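Local coordinates for putative methyl-accepting chemotaxis signal transduction protein (Campylobacter jejuni subsp. jejuni serotype O:2, PDB 4XMR) that probably senses amino acids such as isoleucine through its tandem PAS sensory domain and passes the signal across the membrane to steer chemotaxis, at residues Y82-L92 against L104-W115; Y208-F217 against G228-T237. All blocks are in the same frame, centred on the assembly; numbering follows the deposited sequence.

How the interactions relate
Following the chain from the N terminus, the long helix 9-48 and helix 58-76 lead into the first sensor module, where interaction 1 comes first: residues 104-115 fold back on 82-92, closing a loop of 11 residues and tying strand 103-105 and the start of helix 114-120 to the hairpin formed by strands 80-84 and 90-94. Interaction 2 opens only after this, in the second module, where 228-237 returns to 208-217 and joins the end of helix 202-211 to the strands 224-233 and 236-243. The two loops lie in series, neither crossing nor nesting, with centres about 38 Å apart on opposite sides of the chain's centre.

Interaction 1: residues Y82-L92 against L104-W115; sequences YLGLNNGKVLL and LRDDLDIKTKDW. With ILE (isoleucine), chain E.
The ring of Tyr82 drives its CE2 edge into the face of the Trp115 indole, an edge-to-face pair with planes at 70° and CE2 3.5 Å from Trp115 CH2. In both residues CG sits between the backbone N and the carbonyl carbon (chi1 46° and 64°), a setting that carries each ring toward the other segment, and together they form one corner of the ligand pocket. Isoleucine fills that corner: its CD1 lies over the centre of the Tyr82 face, while Leu108 CD1 (4.0 Å) and, in the conformer modelled here, Val90 CG2 close round the same methyl.

Beside the pocket, Ile110 is the bump and Gly84 the hollow. Ile110 CD1 settles 3.6 Å from Gly84 CA, in the hollow that glycine leaves beside the chain, and Ile110 CG1 rests against Gly88 O. On the other side of the strands, Leu104 bends CD2 over Leu91 CB and the backbone between Val90 and Leu91, next to helix 58-76. Val90 and Arg105 make an antiparallel hydrogen-bonded pair, Arg105 N to Val90 O 2.8 Å and Val90 N to Arg105 O 2.9 Å.

Where the two strands part, two waters take over from direct bonds. Water 1 gives its protons to Gly88 O and Arg105 O and accepts from Leu108 N; water 2 links Gly88 O to Ile110 N. At the turn, Lys111 NZ reaches Asn86 OD1 at 3.0 Å from above the carbonyl plane.

The ligand's carboxylate O is gripped by Trp115 NE1 and Lys113 NZ, the lysine also tied to Leu108 O and Thr134. Tyr82 OH turns to Asp160, which, like Asp133, also hydrogen-bonds the ligand. This is consistent with a PAS-like amino-acid site: a greasy corner for the side chain, and a cationic donor that probably stabilises the carboxylate charge.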
loop_
_atom_site.group_PDB
_atom_site.type_symbol
_atom_site.label_atom_id
_atom_site.label_comp_id
_atom_site.label_asym_id
_atom_site.label_seq_id
_atom_site.Cartn_x
_atom_site.Cartn_y
_atom_site.Cartn_z
ATOM N N TYR B 82 -14.139 -0.809 16.038
ATOM C CA TYR B 82 -15.253 -0.896 16.966
ATOM C C TYR B 82 -16.374 -1.795 16.491
ATOM O O TYR B 82 -16.522 -2.059 15.291
ATOM C CB TYR B 82 -15.807 0.501 17.283
ATOM C CG TYR B 82 -16.020 1.386 16.083
ATOM C CD1 TYR B 82 -14.981 2.172 15.600
ATOM C CD2 TYR B 82 -17.256 1.456 15.442
ATOM C CE1 TYR B 82 -15.160 3.001 14.504
ATOM C CE2 TYR B 82 -17.449 2.285 14.347
ATOM C CZ TYR B 82 -16.397 3.055 13.886
ATOM O OH TYR B 82 -16.609 3.881 12.804
ATOM N N LEU B 83 -17.175 -2.248 17.451
ATOM C CA LEU B 83 -18.398 -2.986 17.169
ATOM C C LEU B 83 -19.577 -2.244 17.777
ATOM O O LEU B 83 -19.671 -2.111 19.000
ATOM C CB LEU B 83 -18.312 -4.412 17.723
ATOM C CG LEU B 83 -19.515 -5.323 17.441
ATOM C CD1 LEU B 83 -19.706 -5.556 15.943
ATOM C CD2 LEU B 83 -19.391 -6.647 18.205
ATOM N N GLY B 84 -20.453 -1.727 16.917
ATOM C CA GLY B 84 -21.672 -1.073 17.370
ATOM C C GLY B 84 -22.806 -2.061 17.559
ATOM O O GLY B 84 -23.084 -2.850 16.677
ATOM N N LEU B 85 -23.482 -1.997 18.702
ATOM C CA LEU B 85 -24.575 -2.930 19.009
ATOM C C LEU B 85 -25.958 -2.303 18.791
ATOM O O LEU B 85 -26.091 -1.083 18.784
ATOM C CB LEU B 85 -24.452 -3.417 20.459
ATOM C CG LEU B 85 -23.091 -4.007 20.849
ATOM C CD1 LEU B 85 -23.038 -4.382 22.326
ATOM C CD2 LEU B 85 -22.726 -5.204 19.975
ATOM N N ASN B 86 -26.991 -3.135 18.639
ATOM C CA ASN B 86 -28.353 -2.619 18.460
ATOM C C ASN B 86 -28.871 -1.841 19.664
ATOM O O ASN B 86 -29.732 -0.970 19.525
ATOM C CB ASN B 86 -29.346 -3.729 18.084
ATOM C CG ASN B 86 -30.783 -3.219 17.970
ATOM O OD1 ASN B 86 -31.102 -2.408 17.097
ATOM N ND2 ASN B 86 -31.654 -3.691 18.860
ATOM N N ASN B 87 -28.347 -2.140 20.849
ATOM C CA ASN B 87 -28.768 -1.393 22.029
ATOM C C ASN B 87 -28.122 -0.013 22.075
ATOM O O ASN B 87 -28.363 0.770 22.990
ATOM C CB ASN B 87 -28.557 -2.185 23.328
ATOM C CG ASN B 87 -27.091 -2.352 23.702
ATOM O OD1 ASN B 87 -26.188 -1.908 22.996
ATOM N ND2 ASN B 87 -26.856 -2.993 24.840
ATOM N N GLY B 88 -27.291 0.273 21.075
ATOM C CA GLY B 88 -26.717 1.595 20.924
ATOM C C GLY B 88 -25.324 1.717 21.506
ATOM O O GLY B 88 -24.636 2.702 21.261
ATOM N N LYS B 89 -24.910 0.720 22.281
ATOM C CA LYS B 89 -23.582 0.738 22.872
ATOM C C LYS B 89 -22.552 0.358 21.813
ATOM O O LYS B 89 -22.869 -0.310 20.821
ATOM C CB LYS B 89 -23.496 -0.215 24.064
ATOM C CG LYS B 89 -24.435 0.145 25.203
ATOM C CD LYS B 89 -24.152 -0.703 26.426
ATOM C CE LYS B 89 -25.126 -0.406 27.558
ATOM N NZ LYS B 89 -24.871 -1.285 28.735
ATOM N N VAL B 90 -21.316 0.783 22.014
ATOM C CA VAL B 90 -20.265 0.452 21.066
ATOM C C VAL B 90 -19.010 0.017 21.808
ATOM O O VAL B 90 -18.591 0.667 22.762
ATOM C CB VAL B 90 -19.985 1.620 20.095
ATOM C CG1 VAL B 90 -19.590 2.868 20.851
ATOM C CG2 VAL B 90 -18.902 1.245 19.108
ATOM N N LEU B 91 -18.441 -1.110 21.391
ATOM C CA LEU B 91 -17.191 -1.575 21.942
ATOM C C LEU B 91 -16.083 -0.938 21.109
ATOM O O LEU B 91 -15.929 -1.255 19.929
ATOM C CB LEU B 91 -17.120 -3.092 21.883
ATOM C CG LEU B 91 -15.858 -3.706 22.491
ATOM C CD1 LEU B 91 -15.781 -3.431 23.994
ATOM C CD2 LEU B 91 -15.808 -5.195 22.222
ATOM N N LEU B 92 -15.319 -0.041 21.731
ATOM C CA LEU B 92 -14.392 0.839 21.018
ATOM C C LEU B 92 -12.934 0.594 21.379
ATOM O O LEU B 92 -12.555 0.707 22.546
ATOM C CB LEU B 92 -14.754 2.301 21.296
ATOM C CG LEU B 92 -13.823 3.377 20.727
ATOM C CD1 LEU B 92 -13.724 3.293 19.198
ATOM C CD2 LEU B 92 -14.299 4.751 21.159
ATOM N N LEU B 104 -17.087 -0.450 26.472
ATOM C CA LEU B 104 -18.369 -0.055 25.906
ATOM C C LEU B 104 -18.623 1.419 26.165
ATOM O O LEU B 104 -18.515 1.889 27.295
ATOM C CB LEU B 104 -19.517 -0.888 26.485
ATOM C CG LEU B 104 -19.647 -2.345 26.058
ATOM C CD1 LEU B 104 -20.838 -2.992 26.744
ATOM C CD2 LEU B 104 -19.784 -2.467 24.550
ATOM N N ARG B 105 -18.946 2.147 25.104
ATOM C CA ARG B 105 -19.371 3.533 25.214
ATOM C C ARG B 105 -20.869 3.553 24.940
ATOM O O ARG B 105 -21.333 2.889 24.016
ATOM C CB ARG B 105 -18.660 4.402 24.173
ATOM C CG ARG B 105 -17.131 4.384 24.216
ATOM C CD ARG B 105 -16.584 5.361 25.244
ATOM N NE ARG B 105 -17.348 6.607 25.284
ATOM C CZ ARG B 105 -17.034 7.712 24.614
ATOM N NH1 ARG B 105 -15.955 7.745 23.839
ATOM N NH2 ARG B 105 -17.799 8.790 24.726
ATOM N N ASP B 106 -21.635 4.305 25.723
ATOM C CA ASP B 106 -23.081 4.314 25.514
ATOM C C ASP B 106 -23.633 5.641 24.992
ATOM O O ASP B 106 -24.845 5.792 24.845
ATOM C CB ASP B 106 -23.835 3.867 26.778
ATOM C CG ASP B 106 -23.497 4.706 27.995
ATOM O OD1 ASP B 106 -23.062 5.863 27.829
ATOM O OD2 ASP B 106 -23.675 4.206 29.125
ATOM N N ASP B 107 -22.748 6.588 24.692
ATOM C CA ASP B 107 -23.177 7.945 24.350
ATOM C C ASP B 107 -22.712 8.440 22.979
ATOM O O ASP B 107 -22.520 9.641 22.785
ATOM C CB ASP B 107 -22.713 8.925 25.434
ATOM C CG ASP B 107 -21.202 8.947 25.596
ATOM O OD1 ASP B 107 -20.523 8.059 25.036
ATOM O OD2 ASP B 107 -20.693 9.849 26.295
ATOM N N LEU B 108 -22.555 7.533 22.021
ATOM C CA LEU B 108 -22.030 7.923 20.714
ATOM C C LEU B 108 -23.072 7.989 19.593
ATOM O O LEU B 108 -22.715 8.196 18.432
ATOM C CB LEU B 108 -20.850 7.030 20.319
ATOM C CG LEU B 108 -19.622 7.237 21.206
ATOM C CD1 LEU B 108 -18.480 6.303 20.826
ATOM C CD2 LEU B 108 -19.169 8.690 21.140
ATOM N N ASP B 109 -24.345 7.813 19.948
ATOM C CA ASP B 109 -25.471 8.010 19.020
ATOM C C ASP B 109 -25.335 7.229 17.718
ATOM O O ASP B 109 -25.489 7.795 16.638
ATOM C CB ASP B 109 -25.626 9.491 18.667
ATOM C CG ASP B 109 -25.938 10.355 19.869
ATOM O OD1 ASP B 109 -26.685 9.900 20.761
ATOM O OD2 ASP B 109 -25.434 11.497 19.919
ATOM N N ILE B 110 -25.058 5.937 17.803
ATOM C CA ILE B 110 -24.654 5.210 16.606
ATOM C C ILE B 110 -25.782 4.806 15.662
ATOM O O ILE B 110 -25.572 4.748 14.453
ATOM C CB ILE B 110 -23.829 3.971 16.950
ATOM C CG1 ILE B 110 -24.706 2.921 17.634
ATOM C CG2 ILE B 110 -22.652 4.382 17.808
ATOM C CD1 ILE B 110 -24.061 1.574 17.750
ATOM N N LYS B 111 -26.971 4.542 16.201
ATOM C CA LYS B 111 -28.033 3.936 15.398
ATOM C C LYS B 111 -28.581 4.860 14.317
ATOM O O LYS B 111 -29.293 4.417 13.422
ATOM C CB LYS B 111 -29.167 3.402 16.279
ATOM C CG LYS B 111 -28.782 2.183 17.097
ATOM C CD LYS B 111 -29.980 1.593 17.815
ATOM C CE LYS B 111 -30.975 0.996 16.836
ATOM N NZ LYS B 111 -32.118 0.354 17.542
ATOM N N THR B 112 -28.244 6.140 14.398
ATOM C CA THR B 112 -28.686 7.085 13.388
ATOM C C THR B 112 -27.537 7.515 12.479
ATOM O O THR B 112 -27.687 8.434 11.680
ATOM C CB THR B 112 -29.349 8.334 14.028
ATOM O OG1 THR B 112 -28.502 8.844 15.066
ATOM C CG2 THR B 112 -30.730 7.989 14.616
ATOM N N LYS B 113 -26.397 6.841 12.594
ATOM C CA LYS B 113 -25.231 7.187 11.785
ATOM C C LYS B 113 -25.139 6.371 10.505
ATOM O O LYS B 113 -25.570 5.221 10.460
ATOM C CB LYS B 113 -23.943 7.062 12.601
ATOM C CG LYS B 113 -23.818 8.181 13.609
ATOM C CD LYS B 113 -22.509 8.146 14.355
ATOM C CE LYS B 113 -22.399 9.331 15.310
ATOM N NZ LYS B 113 -21.144 9.308 16.118
ATOM N N ASP B 114 -24.589 6.986 9.462
ATOM C CA ASP B 114 -24.533 6.361 8.148
ATOM C C ASP B 114 -23.720 5.073 8.143
ATOM O O ASP B 114 -24.151 4.074 7.559
ATOM C CB ASP B 114 -24.004 7.341 7.093
ATOM C CG ASP B 114 -25.119 8.097 6.384
ATOM O OD1 ASP B 114 -26.250 8.133 6.910
ATOM O OD2 ASP B 114 -24.860 8.655 5.298
ATOM N N TRP B 115 -22.560 5.073 8.802
ATOM C CA TRP B 115 -21.733 3.868 8.815
ATOM C C TRP B 115 -22.501 2.706 9.420
ATOM O O TRP B 115 -22.311 1.554 9.033
ATOM C CB TRP B 115 -20.384 4.076 9.528
ATOM C CG TRP B 115 -20.445 4.398 11.007
ATOM C CD1 TRP B 115 -20.290 5.631 11.580
ATOM C CD2 TRP B 115 -20.628 3.474 12.093
ATOM N NE1 TRP B 115 -20.389 5.538 12.944
ATOM C CE2 TRP B 115 -20.601 4.225 13.284
ATOM C CE3 TRP B 115 -20.833 2.089 12.172
ATOM C CZ2 TRP B 115 -20.759 3.639 14.539
ATOM C CZ3 TRP B 115 -20.986 1.510 13.418
ATOM C CH2 TRP B 115 -20.951 2.283 14.584
HETATM N N ILE E . -15.963 7.466 13.829
HETATM C CA ILE E . -17.193 6.930 14.388
HETATM C C ILE E . -18.195 8.071 14.506
HETATM O O ILE E . -19.401 7.855 14.527
HETATM C CB ILE E . -16.947 6.235 15.753
HETATM C CG1 ILE E . -18.166 5.395 16.144
HETATM C CG2 ILE E . -16.591 7.244 16.836
HETATM C CD1 ILE E . -17.925 4.465 17.321
HETATM O OXT ILE E . -17.800 9.238 14.546
HETATM O O HOH W 1 -22.674 4.614 22.102
HETATM O O HOH W 2 -25.779 4.948 20.449
#

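Interaction 2: residues Y208-F217 against G228-T237; sequences YKLNGDNNFF and GACTKVFAYT
Phe217 and Gly228 form an antiparallel hydrogen-bonded pair, Phe217 N to Gly228 O 2.8 Å and Gly228 N to Phe217 O 2.9 Å, at the edge of the second module's sheet. Before it in the chain, the type II turn 212-215 meets the strand through Asn214 N to Cys230 O (2.8 Å, 172° at the hydrogen). Water 3 sits in the gap, accepting from Cys230 N, with Gly212 O and Asn215 O close by.

Ring contacts follow. Cys230 CB lies 3.4 Å above the Tyr208 ring plane, offset toward the rim, in a CH-pi contact; Thr237 CG2 touches the same ring obliquely. With CG anti to its N (chi1 169°), Tyr208 extends along the strand. Ala229 CB meets the Phe216 face, whereas Phe217 folds back over its own partner, setting its ring centre above Gly228 O. Cys230 SG, in disulfide linkage with Cys239, lies at the Phe217 ring edge.

Of the polar side chains, Tyr208 OH donates to Asp213 OD1 at 2.6 Å, nearly in line with the C-O bond, and Lys232 N adds a weak bond to that oxygen.

The short phenol-carboxylate bond thus fixes the turn against the helix within 208-217 and holds Asp213 OD1 where Lys232 N reaches it across the contact, while aromatic faces clasp the disulfide-bearing strand between helix 202-211 and, through Phe216, helix 9-48.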
loop_
_atom_site.group_PDB
_atom_site.type_symbol
_atom_site.label_atom_id
_atom_site.label_comp_id
_atom_site.label_asym_id
_atom_site.label_seq_id
_atom_site.Cartn_x
_atom_site.Cartn_y
_atom_site.Cartn_z
ATOM N N TYR B 208 -13.261 19.796 -16.906
ATOM C CA TYR B 208 -13.453 18.355 -16.806
ATOM C C TYR B 208 -14.885 17.948 -17.178
ATOM O O TYR B 208 -15.096 16.959 -17.884
ATOM C CB TYR B 208 -13.100 17.876 -15.401
ATOM C CG TYR B 208 -13.504 16.456 -15.116
ATOM C CD1 TYR B 208 -13.105 15.413 -15.946
ATOM C CD2 TYR B 208 -14.245 16.149 -13.983
ATOM C CE1 TYR B 208 -13.463 14.103 -15.672
ATOM C CE2 TYR B 208 -14.601 14.851 -13.699
ATOM C CZ TYR B 208 -14.214 13.832 -14.543
ATOM O OH TYR B 208 -14.585 12.539 -14.232
ATOM N N LYS B 209 -15.861 18.727 -16.732
ATOM C CA LYS B 209 -17.257 18.420 -17.038
ATOM C C LYS B 209 -17.537 18.377 -18.542
ATOM O O LYS B 209 -18.364 17.596 -19.007
ATOM C CB LYS B 209 -18.195 19.403 -16.346
ATOM C CG LYS B 209 -18.305 19.188 -14.852
ATOM C CD LYS B 209 -19.423 20.016 -14.252
ATOM C CE LYS B 209 -19.105 21.502 -14.284
ATOM N NZ LYS B 209 -20.214 22.311 -13.696
ATOM N N LEU B 210 -16.832 19.209 -19.304
ATOM C CA LEU B 210 -16.990 19.242 -20.757
ATOM C C LEU B 210 -16.313 18.057 -21.452
ATOM O O LEU B 210 -16.672 17.701 -22.568
ATOM C CB LEU B 210 -16.408 20.538 -21.316
ATOM C CG LEU B 210 -17.133 21.847 -21.014
ATOM C CD1 LEU B 210 -16.230 23.028 -21.346
ATOM C CD2 LEU B 210 -18.421 21.924 -21.822
ATOM N N ASN B 211 -15.326 17.448 -20.801
ATOM C CA ASN B 211 -14.399 16.553 -21.504
ATOM C C ASN B 211 -14.433 15.060 -21.187
ATOM O O ASN B 211 -14.059 14.244 -22.025
ATOM C CB ASN B 211 -12.965 17.065 -21.360
ATOM C CG ASN B 211 -12.688 18.237 -22.263
ATOM O OD1 ASN B 211 -12.300 18.063 -23.418
ATOM N ND2 ASN B 211 -12.907 19.440 -21.754
ATOM N N GLY B 212 -14.860 14.697 -19.987
ATOM C CA GLY B 212 -14.872 13.293 -19.619
ATOM C C GLY B 212 -13.522 12.694 -19.257
ATOM O O GLY B 212 -12.471 13.336 -19.376
ATOM N N ASP B 213 -13.558 11.438 -18.820
ATOM C CA ASP B 213 -12.403 10.806 -18.183
ATOM C C ASP B 213 -11.182 10.627 -19.084
ATOM O O ASP B 213 -11.282 10.098 -20.198
ATOM C CB ASP B 213 -12.780 9.450 -17.560
ATOM C CG ASP B 213 -13.725 9.578 -16.372
ATOM O OD1 ASP B 213 -14.010 10.711 -15.933
ATOM O OD2 ASP B 213 -14.186 8.526 -15.878
ATOM N N ASN B 214 -10.039 11.082 -18.574
ATOM C CA ASN B 214 -8.731 10.951 -19.220
ATOM C C ASN B 214 -8.511 11.747 -20.490
ATOM O O ASN B 214 -7.463 11.630 -21.123
ATOM C CB ASN B 214 -8.352 9.487 -19.439
ATOM C CG ASN B 214 -7.712 8.887 -18.227
ATOM O OD1 ASN B 214 -6.584 9.235 -17.879
ATOM N ND2 ASN B 214 -8.433 8.003 -17.554
ATOM N N ASN B 215 -9.484 12.575 -20.843
ATOM C CA ASN B 215 -9.383 13.405 -22.038
ATOM C C ASN B 215 -8.768 14.748 -21.671
ATOM O O ASN B 215 -9.266 15.454 -20.801
ATOM C CB ASN B 215 -10.760 13.596 -22.668
ATOM C CG ASN B 215 -11.376 12.289 -23.110
ATOM O OD1 ASN B 215 -10.700 11.438 -23.694
ATOM N ND2 ASN B 215 -12.660 12.115 -22.833
ATOM N N PHE B 216 -7.673 15.102 -22.324
ATOM C CA PHE B 216 -6.999 16.349 -21.989
ATOM C C PHE B 216 -7.751 17.579 -22.451
ATOM O O PHE B 216 -8.341 17.608 -23.546
ATOM C CB PHE B 216 -5.577 16.366 -22.533
ATOM C CG PHE B 216 -4.670 15.458 -21.789
ATOM C CD1 PHE B 216 -3.975 15.910 -20.674
ATOM C CD2 PHE B 216 -4.548 14.131 -22.165
ATOM C CE1 PHE B 216 -3.148 15.053 -19.967
ATOM C CE2 PHE B 216 -3.733 13.271 -21.463
ATOM C CZ PHE B 216 -3.036 13.730 -20.363
ATOM N N PHE B 217 -7.699 18.614 -21.624
ATOM C CA PHE B 217 -8.375 19.868 -21.917
ATOM C C PHE B 217 -7.525 21.068 -21.538
ATOM O O PHE B 217 -6.672 20.980 -20.648
ATOM C CB PHE B 217 -9.708 19.936 -21.171
ATOM C CG PHE B 217 -9.603 19.643 -19.699
ATOM C CD1 PHE B 217 -9.136 20.605 -18.808
ATOM C CD2 PHE B 217 -9.981 18.406 -19.202
ATOM C CE1 PHE B 217 -9.048 20.331 -17.442
ATOM C CE2 PHE B 217 -9.894 18.123 -17.841
ATOM C CZ PHE B 217 -9.431 19.083 -16.967
ATOM N N GLY B 228 -5.031 19.941 -18.522
ATOM C CA GLY B 228 -5.393 19.007 -17.479
ATOM C C GLY B 228 -6.121 17.792 -18.003
ATOM O O GLY B 228 -6.621 17.792 -19.133
ATOM N N ALA B 229 -6.187 16.755 -17.173
ATOM C CA ALA B 229 -7.065 15.624 -17.423
ATOM C C ALA B 229 -7.517 15.120 -16.067
ATOM O O ALA B 229 -6.751 15.156 -15.087
ATOM C CB ALA B 229 -6.346 14.524 -18.180
ATOM N N CYS B 230 -8.754 14.653 -15.992
ATOM C CA CYS B 230 -9.264 14.082 -14.756
ATOM C C CYS B 230 -9.981 12.774 -15.037
ATOM O O CYS B 230 -10.358 12.479 -16.181
ATOM C CB CYS B 230 -10.252 15.025 -14.064
ATOM S SG CYS B 230 -9.679 16.688 -13.699
ATOM N N THR B 231 -10.186 11.996 -13.981
ATOM C CA THR B 231 -10.950 10.769 -14.101
ATOM C C THR B 231 -11.653 10.459 -12.789
ATOM O O THR B 231 -11.172 10.818 -11.705
ATOM C CB THR B 231 -10.062 9.577 -14.507
ATOM O OG1 THR B 231 -10.890 8.447 -14.803
ATOM C CG2 THR B 231 -9.062 9.213 -13.398
ATOM N N LYS B 232 -12.790 9.780 -12.878
ATOM C CA LYS B 232 -13.483 9.346 -11.677
ATOM C C LYS B 232 -12.780 8.133 -11.095
ATOM O O LYS B 232 -12.386 7.214 -11.815
ATOM C CB LYS B 232 -14.935 9.002 -11.993
ATOM C CG LYS B 232 -15.776 10.190 -12.418
ATOM C CD LYS B 232 -15.718 11.324 -11.402
ATOM C CE LYS B 232 -16.309 10.913 -10.061
ATOM N NZ LYS B 232 -16.336 12.050 -9.102
ATOM N N VAL B 233 -12.612 8.144 -9.779
ATOM C CA VAL B 233 -12.087 6.985 -9.062
ATOM C C VAL B 233 -12.998 6.792 -7.854
ATOM O O VAL B 233 -12.897 7.530 -6.867
ATOM C CB VAL B 233 -10.627 7.163 -8.603
ATOM C CG1 VAL B 233 -10.078 5.822 -8.090
ATOM C CG2 VAL B 233 -9.744 7.715 -9.732
ATOM N N PHE B 234 -13.903 5.819 -7.959
ATOM C CA PHE B 234 -15.027 5.712 -7.040
ATOM C C PHE B 234 -15.732 7.075 -6.925
ATOM O O PHE B 234 -16.103 7.663 -7.952
ATOM C CB PHE B 234 -14.579 5.076 -5.722
ATOM C CG PHE B 234 -14.015 3.693 -5.915
ATOM C CD1 PHE B 234 -14.861 2.614 -6.099
ATOM C CD2 PHE B 234 -12.652 3.488 -5.998
ATOM C CE1 PHE B 234 -14.357 1.346 -6.315
ATOM C CE2 PHE B 234 -12.138 2.215 -6.202
ATOM C CZ PHE B 234 -12.995 1.150 -6.366
ATOM N N ALA B 235 -15.913 7.598 -5.720
ATOM C CA ALA B 235 -16.604 8.878 -5.592
ATOM C C ALA B 235 -15.688 10.081 -5.818
ATOM O O ALA B 235 -16.171 11.213 -5.940
ATOM C CB ALA B 235 -17.303 8.982 -4.242
ATOM N N TYR B 236 -14.377 9.835 -5.883
ATOM C CA TYR B 236 -13.396 10.908 -6.031
ATOM C C TYR B 236 -13.225 11.279 -7.491
ATOM O O TYR B 236 -13.510 10.489 -8.391
ATOM C CB TYR B 236 -11.999 10.489 -5.528
ATOM C CG TYR B 236 -11.830 10.166 -4.067
ATOM C CD1 TYR B 236 -11.825 11.163 -3.100
ATOM C CD2 TYR B 236 -11.603 8.857 -3.664
ATOM C CE1 TYR B 236 -11.646 10.858 -1.762
ATOM C CE2 TYR B 236 -11.419 8.541 -2.339
ATOM C CZ TYR B 236 -11.443 9.540 -1.393
ATOM O OH TYR B 236 -11.263 9.204 -0.076
ATOM N N THR B 237 -12.704 12.474 -7.712
ATOM C CA THR B 237 -12.191 12.852 -9.022
ATOM C C THR B 237 -10.691 13.077 -8.883
ATOM O O THR B 237 -10.256 13.891 -8.061
ATOM C CB THR B 237 -12.859 14.133 -9.538
ATOM O OG1 THR B 237 -14.269 13.912 -9.642
ATOM C CG2 THR B 237 -12.300 14.511 -10.907
HETATM O O HOH W 3 -10.385 14.824 -18.416
#